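PDB 4Y7D: Alpha/beta hydrolase fold protein from Nakamurella multipartita, which probably works as a hydrolase of the alpha/beta hydrolase fold, its substrate not established. Local coordinates for residues 57-62 and 297-302; 66-71 and 83-88; 147-152 and 157-162; 200-205 and 280-285; 244-249 and 256-261. All coordinates share one frame; numbering follows the deposited sequence. Where two conformers were deposited one is given.

Contact 1. Residues 57-62 and 297-302; sequences VAEGLR and LLRAGG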
# COMPACT_ATOMS: atom_id res chain seq x y z
N VAL A 57 -9.17 -2.62 -11.36
CA VAL A 57 -10.02 -3.63 -12.00
C VAL A 57 -11.16 -2.92 -12.74
O VAL A 57 -11.51 -3.24 -13.92
CB VAL A 57 -10.54 -4.62 -10.94
CG1 VAL A 57 -11.61 -5.51 -11.56
CG2 VAL A 57 -9.37 -5.44 -10.31
N ALA A 58 -11.71 -1.89 -12.09
CA ALA A 58 -12.77 -1.12 -12.71
C ALA A 58 -12.32 -0.37 -13.98
O ALA A 58 -13.12 -0.10 -14.88
CB ALA A 58 -13.34 -0.15 -11.67
N GLU A 59 -11.06 0.02 -14.02
CA GLU A 59 -10.45 0.68 -15.15
C GLU A 59 -9.94 -0.29 -16.23
O GLU A 59 -9.28 0.13 -17.20
CB GLU A 59 -9.26 1.53 -14.67
CG GLU A 59 -9.69 2.79 -13.92
CD GLU A 59 -9.87 4.02 -14.82
OE1 GLU A 59 -9.69 3.93 -16.04
OE2 GLU A 59 -10.09 5.13 -14.28
N GLY A 60 -10.23 -1.57 -16.10
CA GLY A 60 -9.79 -2.50 -17.16
C GLY A 60 -8.32 -2.89 -17.09
O GLY A 60 -7.67 -3.11 -18.15
N LEU A 61 -7.77 -2.99 -15.88
CA LEU A 61 -6.45 -3.58 -15.67
C LEU A 61 -6.60 -4.84 -14.81
O LEU A 61 -7.65 -5.05 -14.16
CB LEU A 61 -5.48 -2.58 -15.02
CG LEU A 61 -5.14 -1.35 -15.89
CD1 LEU A 61 -6.11 -0.22 -15.63
CD2 LEU A 61 -3.73 -0.86 -15.56
N ARG A 62 -5.58 -5.72 -14.82
CA ARG A 62 -5.61 -6.89 -13.99
C ARG A 62 -4.65 -6.66 -12.86
O ARG A 62 -3.63 -6.00 -13.05
CB ARG A 62 -5.36 -8.21 -14.75
CG ARG A 62 -3.95 -8.66 -14.98
CD ARG A 62 -3.96 -9.98 -15.81
NE ARG A 62 -2.65 -10.49 -16.27
CZ ARG A 62 -1.87 -11.36 -15.59
NH1 ARG A 62 -2.21 -11.82 -14.40
NH2 ARG A 62 -0.73 -11.81 -16.13
N LEU A 297 -1.41 5.68 -16.54
CA LEU A 297 -0.01 5.40 -16.47
C LEU A 297 0.25 3.90 -16.43
O LEU A 297 1.11 3.41 -17.15
CB LEU A 297 0.61 6.08 -15.27
CG LEU A 297 2.12 6.15 -15.33
CD1 LEU A 297 2.56 7.21 -16.34
CD2 LEU A 297 2.67 6.45 -13.95
N LEU A 298 -0.50 3.17 -15.59
CA LEU A 298 -0.23 1.74 -15.39
C LEU A 298 -0.59 0.88 -16.60
O LEU A 298 -0.06 -0.21 -16.74
CB LEU A 298 -0.92 1.24 -14.11
CG LEU A 298 -0.30 1.83 -12.85
CD1 LEU A 298 -1.20 1.78 -11.60
CD2 LEU A 298 1.02 1.17 -12.56
N ARG A 299 -1.47 1.38 -17.45
CA ARG A 299 -1.81 0.71 -18.72
C ARG A 299 -0.59 0.70 -19.65
O ARG A 299 -0.47 -0.18 -20.47
CB ARG A 299 -2.91 1.45 -19.43
CG ARG A 299 -4.28 1.16 -18.94
CD ARG A 299 -5.30 1.73 -19.91
NE ARG A 299 -6.51 1.72 -19.14
CZ ARG A 299 -7.04 2.77 -18.53
NH1 ARG A 299 -8.08 2.58 -17.77
NH2 ARG A 299 -6.57 4.01 -18.71
N ALA A 300 0.30 1.68 -19.51
CA ALA A 300 1.65 1.68 -20.16
C ALA A 300 1.53 1.32 -21.64
O ALA A 300 2.22 0.42 -22.13
CB ALA A 300 2.60 0.73 -19.44
N GLY A 301 0.60 1.99 -22.32
CA GLY A 301 0.37 1.77 -23.75
C GLY A 301 -0.56 0.60 -24.07
O GLY A 301 -0.81 0.33 -25.25
N GLY A 302 -1.04 -0.12 -23.04
CA GLY A 302 -2.09 -1.15 -23.18
C GLY A 302 -3.50 -0.60 -22.99
O GLY A 302 -4.45 -1.33 -22.66
OXT GLY A 302 -3.74 0.61 -23.15
O HOH W 1 -7.68 6.10 -16.79
O HOH W 2 -7.26 -0.94 -19.74
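R299 meets E59 through a single nitrogen: NH1 gives one proton to the backbone O of E59 at 2.8 Å, almost straight (170°), and the other to OE1 of the same residue at 2.7 Å, in a salt bridge. Both acceptors lie close to the guanidinium plane. The carbonyl O is met on a lone pair, whereas OE1 is approached on its anti side, somewhat out of the carboxylate plane, which is turned 50° from the guanidinium. One water links OE1 of E59 with NH2 of R299; a second joins the O of G60 to NE. Under this polar layer lies L61, whose CD2 touches L298 CB at 3.8 Å and whose methyls both lie against one side of R299 CG. E296, in the same helix, forms a second salt bridge with NH2. The carbonyl of E59 is presented where helix 46-58 ends in a Schellman motif, with G60 (positive phi) as C-prime residue, before strand 62-66 of the alpha/beta hydrolase sheet.

Contact 2. Residues 66-71 and 83-88; sequences VDRPGY and DEQAEL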
# COMPACT_ATOMS: atom_id res chain seq x y z
N VAL A 66 -0.22 -9.33 -3.87
CA VAL A 66 0.54 -10.26 -3.04
C VAL A 66 0.23 -10.13 -1.58
O VAL A 66 -0.21 -9.06 -1.14
CB VAL A 66 2.07 -10.01 -3.17
CG1 VAL A 66 2.57 -10.58 -4.48
CG2 VAL A 66 2.43 -8.53 -3.04
N ASP A 67 0.50 -11.20 -0.84
CA ASP A 67 0.78 -11.16 0.59
C ASP A 67 2.31 -11.10 0.71
O ASP A 67 2.99 -12.01 0.27
CB ASP A 67 0.25 -12.39 1.30
CG ASP A 67 -1.23 -12.35 1.54
OD1 ASP A 67 -1.68 -11.38 2.18
OD2 ASP A 67 -1.98 -13.30 1.12
N ARG A 68 2.85 -10.01 1.24
CA ARG A 68 4.29 -9.92 1.42
C ARG A 68 4.74 -10.91 2.48
O ARG A 68 3.92 -11.36 3.32
CB ARG A 68 4.74 -8.50 1.74
CG ARG A 68 4.51 -7.55 0.55
CD ARG A 68 5.26 -6.23 0.69
NE ARG A 68 4.66 -5.42 1.77
CZ ARG A 68 5.20 -5.27 2.97
NH1 ARG A 68 4.56 -4.60 3.89
NH2 ARG A 68 6.34 -5.86 3.25
N PRO A 69 6.00 -11.31 2.42
CA PRO A 69 6.53 -12.26 3.42
C PRO A 69 6.23 -11.88 4.85
O PRO A 69 6.47 -10.72 5.24
CB PRO A 69 8.01 -12.26 3.12
CG PRO A 69 8.05 -12.09 1.61
CD PRO A 69 7.00 -11.05 1.34
N GLY A 70 5.73 -12.88 5.61
CA GLY A 70 5.35 -12.70 6.98
C GLY A 70 3.90 -12.35 7.19
O GLY A 70 3.46 -12.27 8.34
N TYR A 71 3.16 -12.09 6.11
CA TYR A 71 1.77 -11.82 6.17
C TYR A 71 0.95 -12.97 5.60
O TYR A 71 1.21 -13.48 4.49
CB TYR A 71 1.45 -10.57 5.38
CG TYR A 71 2.08 -9.34 5.98
CD1 TYR A 71 1.47 -8.71 7.06
CD2 TYR A 71 3.28 -8.78 5.48
CE1 TYR A 71 2.00 -7.55 7.58
CE2 TYR A 71 3.83 -7.61 6.02
CZ TYR A 71 3.16 -6.99 7.06
OH TYR A 71 3.64 -5.83 7.60
N ASP A 83 15.06 -5.68 -0.55
CA ASP A 83 15.69 -6.19 -1.76
C ASP A 83 15.31 -7.64 -2.07
O ASP A 83 15.06 -7.98 -3.24
CB ASP A 83 17.19 -6.06 -1.71
CG ASP A 83 17.82 -6.16 -3.08
OD1 ASP A 83 17.61 -5.24 -3.93
OD2 ASP A 83 18.50 -7.16 -3.29
N GLU A 84 15.24 -8.48 -1.03
CA GLU A 84 14.77 -9.85 -1.20
C GLU A 84 13.27 -9.93 -1.61
O GLU A 84 12.88 -10.79 -2.36
CB GLU A 84 14.99 -10.67 0.05
CG GLU A 84 16.47 -10.87 0.29
CD GLU A 84 16.84 -11.38 1.68
OE1 GLU A 84 16.04 -11.30 2.62
OE2 GLU A 84 17.95 -11.87 1.80
N GLN A 85 12.44 -9.03 -1.06
CA GLN A 85 11.05 -8.98 -1.49
C GLN A 85 10.94 -8.57 -2.95
O GLN A 85 10.14 -9.17 -3.67
CB GLN A 85 10.23 -8.11 -0.52
CG GLN A 85 10.20 -8.77 0.85
CD GLN A 85 9.30 -8.13 1.88
OE1 GLN A 85 8.57 -7.18 1.59
NE2 GLN A 85 9.32 -8.71 3.11
N ALA A 86 11.73 -7.59 -3.40
CA ALA A 86 11.80 -7.27 -4.83
C ALA A 86 12.19 -8.51 -5.67
O ALA A 86 11.60 -8.77 -6.74
CB ALA A 86 12.79 -6.17 -5.08
N GLU A 87 13.19 -9.25 -5.19
CA GLU A 87 13.64 -10.47 -5.87
C GLU A 87 12.52 -11.48 -5.96
O GLU A 87 12.34 -12.13 -7.00
CB GLU A 87 14.86 -11.09 -5.20
CG GLU A 87 15.65 -12.01 -6.12
CD GLU A 87 16.27 -11.27 -7.32
OE1 GLU A 87 16.67 -10.10 -7.21
OE2 GLU A 87 16.43 -11.92 -8.38
N LEU A 88 11.70 -11.56 -4.92
CA LEU A 88 10.53 -12.43 -4.92
C LEU A 88 9.52 -12.00 -5.93
O LEU A 88 8.98 -12.83 -6.63
CB LEU A 88 9.88 -12.47 -3.53
CG LEU A 88 8.68 -13.38 -3.31
CD1 LEU A 88 9.01 -14.84 -3.52
CD2 LEU A 88 8.08 -13.19 -1.93
O HOH W 3 7.86 -8.40 5.64
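The amide oxygen OE1 of Q85 takes a proton from NH2 of R68 at 3.1 Å, in the carbonyl plane and on a lone pair, with an N-H...O angle of 152°. The guanidinium is gripped more widely: D223 forms a salt bridge with NH1 and the O of H40 accepts from NE, which together would hold the group's rotation. A bend at chi3 (-70°) turns the end of R68 so that its edge, rather than a face, meets the glutamine. On the other arm of the amide, NE2 binds the O of G79 and also gives a proton to a water at 2.9 Å, which in turn lies 2.7 Å from the O of P69. The proline ring slides along the Q85 side chain, its CD 3.7 Å from NE2, and meets L88 tip to tip, CG against CD2 at 3.7 Å. A leucine in place of Q85 would probably leave R68 NH2 and the G79 carbonyl each without this partner. Both residues of the polar pair also touch S112 of helix 110-119, and the contact as a whole joins the loop after strand 62-66 to one side of helix 82-95.

Contact 3. Residues 147-152 and 157-162; sequences KVLMGT and RMLQLM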
# COMPACT_ATOMS: atom_id res chain seq x y z
N LYS A 147 -2.60 0.54 21.52
CA LYS A 147 -1.75 -0.63 21.45
C LYS A 147 -2.54 -1.94 21.51
O LYS A 147 -2.23 -2.90 20.79
CB LYS A 147 -0.76 -0.61 22.61
CG LYS A 147 0.19 -1.78 22.62
CD LYS A 147 1.15 -1.73 23.80
CE LYS A 147 2.46 -2.35 23.36
NZ LYS A 147 3.29 -2.79 24.50
N VAL A 148 -3.50 -2.01 22.43
CA VAL A 148 -4.35 -3.19 22.52
C VAL A 148 -5.20 -3.33 21.27
O VAL A 148 -5.34 -4.43 20.73
CB VAL A 148 -5.27 -3.12 23.74
CG1 VAL A 148 -6.29 -4.24 23.69
CG2 VAL A 148 -4.44 -3.29 25.01
N LEU A 149 -5.74 -2.23 20.81
CA LEU A 149 -6.62 -2.24 19.66
C LEU A 149 -5.91 -2.69 18.41
O LEU A 149 -6.48 -3.45 17.62
CB LEU A 149 -7.21 -0.85 19.43
CG LEU A 149 -8.30 -0.77 18.36
CD1 LEU A 149 -9.53 -1.61 18.68
CD2 LEU A 149 -8.70 0.70 18.17
N MSE A 150 -4.68 -2.21 18.18
CA MSE A 150 -3.93 -2.57 16.97
C MSE A 150 -2.99 -3.78 17.13
O MSE A 150 -2.46 -4.29 16.15
CB MSE A 150 -3.06 -1.38 16.60
CG MSE A 150 -3.79 -0.06 16.40
SE MSE A 150 -4.78 -0.32 14.73
CE MSE A 150 -6.27 0.32 15.65
N GLY A 151 -2.73 -4.22 18.36
CA GLY A 151 -1.76 -5.27 18.59
C GLY A 151 -2.26 -6.62 19.07
O GLY A 151 -1.45 -7.53 19.23
N THR A 152 -3.57 -6.76 19.33
CA THR A 152 -4.11 -7.99 19.92
C THR A 152 -5.28 -8.55 19.12
O THR A 152 -5.94 -7.86 18.33
CB THR A 152 -4.61 -7.80 21.38
OG1 THR A 152 -5.67 -6.84 21.41
CG2 THR A 152 -3.50 -7.32 22.27
N ARG A 157 -10.86 -8.26 16.72
CA ARG A 157 -12.29 -8.57 16.76
C ARG A 157 -13.14 -7.30 16.96
O ARG A 157 -14.20 -7.14 16.34
CB ARG A 157 -12.58 -9.62 17.85
CG ARG A 157 -11.97 -10.99 17.54
CD ARG A 157 -12.24 -12.05 18.61
NE ARG A 157 -11.08 -12.32 19.45
CZ ARG A 157 -11.03 -12.22 20.79
NH1 ARG A 157 -12.09 -11.84 21.52
NH2 ARG A 157 -9.89 -12.51 21.43
N MSE A 158 -12.66 -6.39 17.79
CA MSE A 158 -13.37 -5.11 17.98
C MSE A 158 -13.42 -4.33 16.69
O MSE A 158 -14.46 -3.81 16.35
CB MSE A 158 -12.72 -4.28 19.08
CG MSE A 158 -13.65 -3.14 19.46
SE MSE A 158 -12.89 -2.27 21.07
CE MSE A 158 -11.85 -3.80 21.77
N LEU A 159 -12.30 -4.23 15.97
CA LEU A 159 -12.30 -3.51 14.68
C LEU A 159 -13.28 -4.13 13.69
O LEU A 159 -13.96 -3.42 12.96
CB LEU A 159 -10.91 -3.48 14.04
CG LEU A 159 -9.88 -2.63 14.81
CD1 LEU A 159 -8.50 -2.95 14.33
CD2 LEU A 159 -10.16 -1.15 14.66
N GLN A 160 -13.32 -5.46 13.64
CA GLN A 160 -14.24 -6.18 12.77
C GLN A 160 -15.69 -5.87 13.11
O GLN A 160 -16.49 -5.59 12.23
CB GLN A 160 -14.00 -7.69 12.85
CG GLN A 160 -12.64 -8.11 12.30
CD GLN A 160 -12.28 -9.55 12.65
OE1 GLN A 160 -12.99 -10.21 13.41
NE2 GLN A 160 -11.15 -10.03 12.11
N LEU A 161 -16.01 -5.91 14.41
CA LEU A 161 -17.36 -5.53 14.86
C LEU A 161 -17.67 -4.09 14.52
O LEU A 161 -18.76 -3.77 14.08
CB LEU A 161 -17.54 -5.74 16.37
CG LEU A 161 -17.63 -7.16 16.91
CD1 LEU A 161 -18.22 -7.12 18.32
CD2 LEU A 161 -18.51 -8.05 16.02
N MSE A 162 -16.71 -3.18 14.71
CA MSE A 162 -16.98 -1.77 14.41
C MSE A 162 -17.26 -1.60 12.92
O MSE A 162 -18.16 -0.85 12.53
CB MSE A 162 -15.80 -0.92 14.88
CG MSE A 162 -15.76 -0.81 16.39
SE MSE A 162 -14.18 0.28 16.95
CE MSE A 162 -14.88 1.99 16.29
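L159 reaches from helix 153-165 toward the end of helix 144-151, and its branches divide the work. From CB the chain leaves with CG anti to the carbonyl carbon (chi1 -68°), which sends the isobutyl group across to L149. CG itself lies 4.0 Å from CD1 of L149. Beyond it the methyls part: CD2 stays against the same leucine, 4.1 Å from L149 CD1, while CD1 reaches 3.9 Å from the backbone O of L149 and 4.2 Å from CE of the selenomethionine M150. That last side chain starts off away from the helix 153-165 segment and is brought back to it by bends at chi2 and chi3. L149 is clasped from a second direction as well, since its CD1 touches CB of M158, also a selenomethionine, at 4.2 Å. Replacing L159 with alanine would probably open a gap between the helices and leave L149 CD1 and the methyl end of M150 short of packing. The two short helix segments run 84° apart with axes 9.7 Å from each other at closest, a nearly perpendicular corner turned at T152, which is the N-cap of the second helix and donates from OG1 to the O of V148. N211 binds the carbonyls of L149 and T152. Across the corner itself the side chains meet through carbon at ordinary van der Waals spacing, which implies cohesion by shape and dispersion.

Contact 4. Residues 200-205 and 280-285; sequences ERFTLE and AFWVHP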
# COMPACT_ATOMS: atom_id res chain seq x y z
N GLU A 200 -16.32 4.42 1.54
CA GLU A 200 -16.65 3.84 2.86
C GLU A 200 -16.08 2.43 2.94
O GLU A 200 -15.42 2.08 3.93
CB GLU A 200 -18.18 3.79 3.06
CG GLU A 200 -18.59 3.18 4.41
CD GLU A 200 -20.07 3.18 4.65
OE1 GLU A 200 -20.85 3.84 3.89
OE2 GLU A 200 -20.48 2.54 5.63
N ARG A 201 -16.33 1.63 1.92
CA ARG A 201 -15.86 0.26 1.91
C ARG A 201 -14.34 0.22 2.00
O ARG A 201 -13.79 -0.57 2.79
CB ARG A 201 -16.34 -0.47 0.65
CG ARG A 201 -15.74 -1.86 0.53
CD ARG A 201 -16.31 -2.66 -0.64
NE ARG A 201 -16.35 -1.87 -1.87
CZ ARG A 201 -16.81 -2.32 -3.04
NH1 ARG A 201 -16.81 -1.52 -4.08
NH2 ARG A 201 -17.24 -3.58 -3.15
N PHE A 202 -13.65 1.06 1.21
CA PHE A 202 -12.19 1.09 1.25
C PHE A 202 -11.69 1.39 2.66
O PHE A 202 -10.78 0.69 3.18
CB PHE A 202 -11.59 2.15 0.30
CG PHE A 202 -10.11 2.26 0.38
CD1 PHE A 202 -9.28 1.45 -0.41
CD2 PHE A 202 -9.50 3.17 1.23
CE1 PHE A 202 -7.92 1.53 -0.32
CE2 PHE A 202 -8.12 3.24 1.33
CZ PHE A 202 -7.32 2.42 0.55
N THR A 203 -12.28 2.41 3.29
CA THR A 203 -11.81 2.84 4.59
C THR A 203 -11.98 1.76 5.66
O THR A 203 -11.10 1.55 6.50
CB THR A 203 -12.49 4.17 5.02
OG1 THR A 203 -12.32 5.15 4.00
CG2 THR A 203 -11.89 4.69 6.33
N LEU A 204 -13.14 1.11 5.66
CA LEU A 204 -13.43 0.05 6.62
C LEU A 204 -12.49 -1.14 6.44
O LEU A 204 -11.93 -1.67 7.45
CB LEU A 204 -14.90 -0.38 6.49
CG LEU A 204 -15.95 0.67 6.79
CD1 LEU A 204 -17.33 0.17 6.42
CD2 LEU A 204 -15.92 1.10 8.25
N GLU A 205 -12.24 -1.51 5.19
CA GLU A 205 -11.33 -2.63 4.93
C GLU A 205 -9.91 -2.34 5.41
O GLU A 205 -9.28 -3.20 6.03
CB GLU A 205 -11.40 -3.04 3.48
CG GLU A 205 -12.72 -3.73 3.21
CD GLU A 205 -12.96 -4.18 1.78
OE1 GLU A 205 -12.06 -3.98 0.97
OE2 GLU A 205 -14.07 -4.70 1.50
N ALA A 280 -5.65 9.42 1.39
CA ALA A 280 -6.11 10.39 0.37
C ALA A 280 -6.30 9.91 -1.07
O ALA A 280 -7.25 10.31 -1.73
CB ALA A 280 -5.17 11.60 0.38
N PHE A 281 -5.40 9.08 -1.57
CA PHE A 281 -5.45 8.67 -2.98
C PHE A 281 -6.80 7.95 -3.26
O PHE A 281 -7.26 7.99 -4.38
CB PHE A 281 -4.25 7.78 -3.28
CG PHE A 281 -4.20 7.18 -4.65
CD1 PHE A 281 -3.93 7.93 -5.76
CD2 PHE A 281 -4.36 5.80 -4.83
CE1 PHE A 281 -3.80 7.34 -7.00
CE2 PHE A 281 -4.27 5.22 -6.09
CZ PHE A 281 -3.98 5.99 -7.17
N TRP A 282 -7.38 7.31 -2.24
CA TRP A 282 -8.67 6.66 -2.36
C TRP A 282 -9.84 7.44 -1.82
O TRP A 282 -10.95 7.26 -2.34
CB TRP A 282 -8.67 5.26 -1.73
CG TRP A 282 -7.75 4.30 -2.44
CD1 TRP A 282 -8.07 3.44 -3.48
CD2 TRP A 282 -6.35 4.09 -2.18
NE1 TRP A 282 -6.97 2.71 -3.86
CE2 TRP A 282 -5.90 3.08 -3.08
CE3 TRP A 282 -5.44 4.63 -1.26
CZ2 TRP A 282 -4.60 2.67 -3.12
CZ3 TRP A 282 -4.13 4.19 -1.29
CH2 TRP A 282 -3.73 3.20 -2.22
N VAL A 283 -9.65 8.26 -0.81
CA VAL A 283 -10.79 8.89 -0.14
C VAL A 283 -10.87 10.42 -0.20
O VAL A 283 -11.87 10.99 0.23
CB VAL A 283 -10.93 8.40 1.33
CG1 VAL A 283 -10.92 6.87 1.37
CG2 VAL A 283 -9.89 9.03 2.25
N HIS A 284 -9.86 11.09 -0.73
CA HIS A 284 -9.85 12.58 -0.76
C HIS A 284 -10.86 13.02 -1.81
O HIS A 284 -11.03 12.33 -2.83
CB HIS A 284 -8.44 13.06 -1.07
CG HIS A 284 -8.26 14.54 -1.04
ND1 HIS A 284 -8.67 15.35 -2.07
CD2 HIS A 284 -7.74 15.37 -0.10
CE1 HIS A 284 -8.42 16.61 -1.78
NE2 HIS A 284 -7.85 16.65 -0.60
N PRO A 285 -11.54 14.15 -1.59
CA PRO A 285 -12.59 14.55 -2.55
C PRO A 285 -12.12 14.85 -3.95
O PRO A 285 -12.90 14.82 -4.84
CB PRO A 285 -13.21 15.81 -1.92
CG PRO A 285 -12.18 16.27 -0.91
CD PRO A 285 -11.56 15.01 -0.40
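The indole of W282 is covered on both faces. F202 lies over one, making an offset stack with the five-membered ring in which the centroids are 4.0 Å apart and the planes 14° from parallel; F281 CD2 sits over the centre of the other. The overlap is closest where F202 CZ comes 3.3 Å from W282 CD2. The same phenyl face also receives W282 CB in a CH-pi contact, 3.6 Å from the ring centroid and nearly on its normal (9°). With CG anti to the backbone N (chi1 176°), the F202 ring is carried out from helix 197-209 to lie along the tryptophan. Beside the stack, V283 CG1 meets F202 CD2 at 4.0 Å and T203 OG1 at 3.4 Å; that hydroxyl is bonded to the O of K199 in its own helix. At the polar edge of the indole, NE1 is hydrogen-bonded to the O of M52 in helix 46-58, while W106 meets the tryptophan ring with its plane inclined. The chemistry is therefore that of a buried aromatic cluster: dispersion and CH-pi contact join the two segments, and the one indole N-H, which would be costly to bury unpaired, is satisfied by a third helix.

Contact 5. Residues 244-249 and 256-261; sequences VVSGTA and EFSRFA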
# COMPACT_ATOMS: atom_id res chain seq x y z
N VAL A 244 4.04 9.87 -8.05
CA VAL A 244 4.18 9.88 -6.59
C VAL A 244 3.02 10.73 -6.04
O VAL A 244 2.81 11.84 -6.51
CB VAL A 244 5.50 10.51 -6.20
CG1 VAL A 244 5.70 10.39 -4.70
CG2 VAL A 244 6.66 9.84 -6.94
N VAL A 245 2.26 10.19 -5.09
CA VAL A 245 1.04 10.83 -4.57
C VAL A 245 1.16 11.01 -3.06
O VAL A 245 1.38 10.01 -2.35
CB VAL A 245 -0.22 10.02 -4.88
CG1 VAL A 245 -1.47 10.75 -4.39
CG2 VAL A 245 -0.31 9.70 -6.36
N SER A 246 0.97 12.26 -2.60
CA SER A 246 1.04 12.59 -1.19
C SER A 246 -0.13 13.47 -0.74
O SER A 246 -0.44 14.48 -1.32
CB SER A 246 2.37 13.29 -0.86
OG SER A 246 2.42 13.72 0.49
N GLY A 247 -0.75 13.08 0.35
CA GLY A 247 -1.72 13.93 1.04
C GLY A 247 -0.99 14.84 1.99
O GLY A 247 -0.14 14.39 2.79
N THR A 248 -1.31 16.15 1.95
CA THR A 248 -0.48 17.10 2.69
C THR A 248 -0.62 17.00 4.21
O THR A 248 0.25 17.50 4.93
CB THR A 248 -0.76 18.56 2.28
OG1 THR A 248 -2.05 19.00 2.76
CG2 THR A 248 -0.58 18.74 0.81
N ALA A 249 -1.69 16.37 4.67
CA ALA A 249 -1.95 16.20 6.10
C ALA A 249 -1.63 14.78 6.60
O ALA A 249 -2.00 14.46 7.71
CB ALA A 249 -3.38 16.52 6.39
N GLU A 256 7.40 14.43 3.24
CA GLU A 256 8.81 14.52 2.85
C GLU A 256 9.28 13.25 2.17
O GLU A 256 10.20 13.30 1.30
CB GLU A 256 9.74 14.80 4.09
CG GLU A 256 11.25 14.82 3.80
CD GLU A 256 12.04 13.44 3.87
OE1 GLU A 256 11.49 12.40 4.37
OE2 GLU A 256 13.26 13.42 3.43
N PHE A 257 8.71 12.10 2.53
CA PHE A 257 9.11 10.87 1.86
C PHE A 257 8.78 10.94 0.36
O PHE A 257 9.57 10.44 -0.50
CB PHE A 257 8.44 9.64 2.44
CG PHE A 257 9.02 9.19 3.77
CD1 PHE A 257 10.13 8.40 3.81
CD2 PHE A 257 8.44 9.55 4.97
CE1 PHE A 257 10.68 7.99 5.01
CE2 PHE A 257 8.99 9.16 6.20
CZ PHE A 257 10.11 8.36 6.21
N SER A 258 7.62 11.50 0.08
CA SER A 258 7.23 11.62 -1.34
C SER A 258 8.00 12.71 -2.12
O SER A 258 8.27 12.53 -3.33
CB SER A 258 5.74 11.88 -1.43
OG SER A 258 4.95 10.76 -1.01
N ARG A 259 8.30 13.84 -1.49
CA ARG A 259 9.10 14.88 -2.13
C ARG A 259 10.49 14.35 -2.42
O ARG A 259 11.02 14.60 -3.47
CB ARG A 259 9.19 16.16 -1.27
CG ARG A 259 8.02 17.09 -1.46
CD ARG A 259 8.27 18.50 -0.86
NE ARG A 259 8.25 18.35 0.60
CZ ARG A 259 7.15 18.30 1.37
NH1 ARG A 259 5.92 18.48 0.86
NH2 ARG A 259 7.30 18.07 2.69
N PHE A 260 11.06 13.60 -1.47
CA PHE A 260 12.34 12.97 -1.67
C PHE A 260 12.28 12.02 -2.86
O PHE A 260 13.18 12.02 -3.68
CB PHE A 260 12.77 12.18 -0.41
CG PHE A 260 14.01 11.35 -0.58
CD1 PHE A 260 15.24 11.95 -0.62
CD2 PHE A 260 13.95 9.98 -0.64
CE1 PHE A 260 16.37 11.18 -0.77
CE2 PHE A 260 15.08 9.21 -0.78
CZ PHE A 260 16.31 9.83 -0.82
N ALA A 261 11.27 11.16 -2.89
CA ALA A 261 11.15 10.14 -3.94
C ALA A 261 11.05 10.82 -5.30
O ALA A 261 11.77 10.42 -6.21
CB ALA A 261 9.96 9.23 -3.66
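S258 faces the strand from helix 255-264 and packs against two residues that lie on the same side of it. Its CB is 3.6 Å from CG1 of V244 and 3.7 Å from CB of S246, while its OG rests 3.6 Å from that S246 carbon. The small serine thus fits between alternate strand residues, whose CB atoms both point toward the helix, and V245 between them points away. In V244 the touching branch is CG1, anti to the backbone N (chi1 -175°), and it also lies 3.6 Å from the backbone O of S258. OG of S246 and OG of S258 are 4.2 Å apart, and S258 instead meets carbon of V244 and S246. Small side chains let the backbones come near: the CA atoms of S246 and S258 are 6.3 Å apart. A261, one turn further along, is the looser part of the interface: A261 CB comes no nearer than 4.5 Å, to V244 CG1. The solvent side is elsewhere: R259 is exposed on the helix, and T248 on the loop that follows the strand. The segment axes approach to 8.2 Å, nearly antiparallel at 156°. L270 of strand 269-273 touches both V244 and S258, and the backbone of V244 and S246 bonds to that strand. Strand 242-247, helix 255-264 and the parallel strand 269-273 follow one another as a beta-alpha-beta unit, with 269-273 outermost in the sheet.

Four of the five contacts lie on or beside the central sheet, and contact 3 lies apart from it. Contact 1 ties the end of helix 46-58 to the end of helix 288-299, spanning 235 residues, and the other four fall within that span. Contacts 2 and 3 follow in series, whereas contact 5 lies within the span of contact 4. Those two touch directly: F281 CD1 is 4.0 Å from V245 CG1, so the aromatic cluster rests on strand 242-247. Contact 3, about 35 Å from contact 1 between centres, lies across the chain's centre from it, among helices inserted between strands 124-130 and 242-247, a position consistent with the cap of alpha/beta hydrolases.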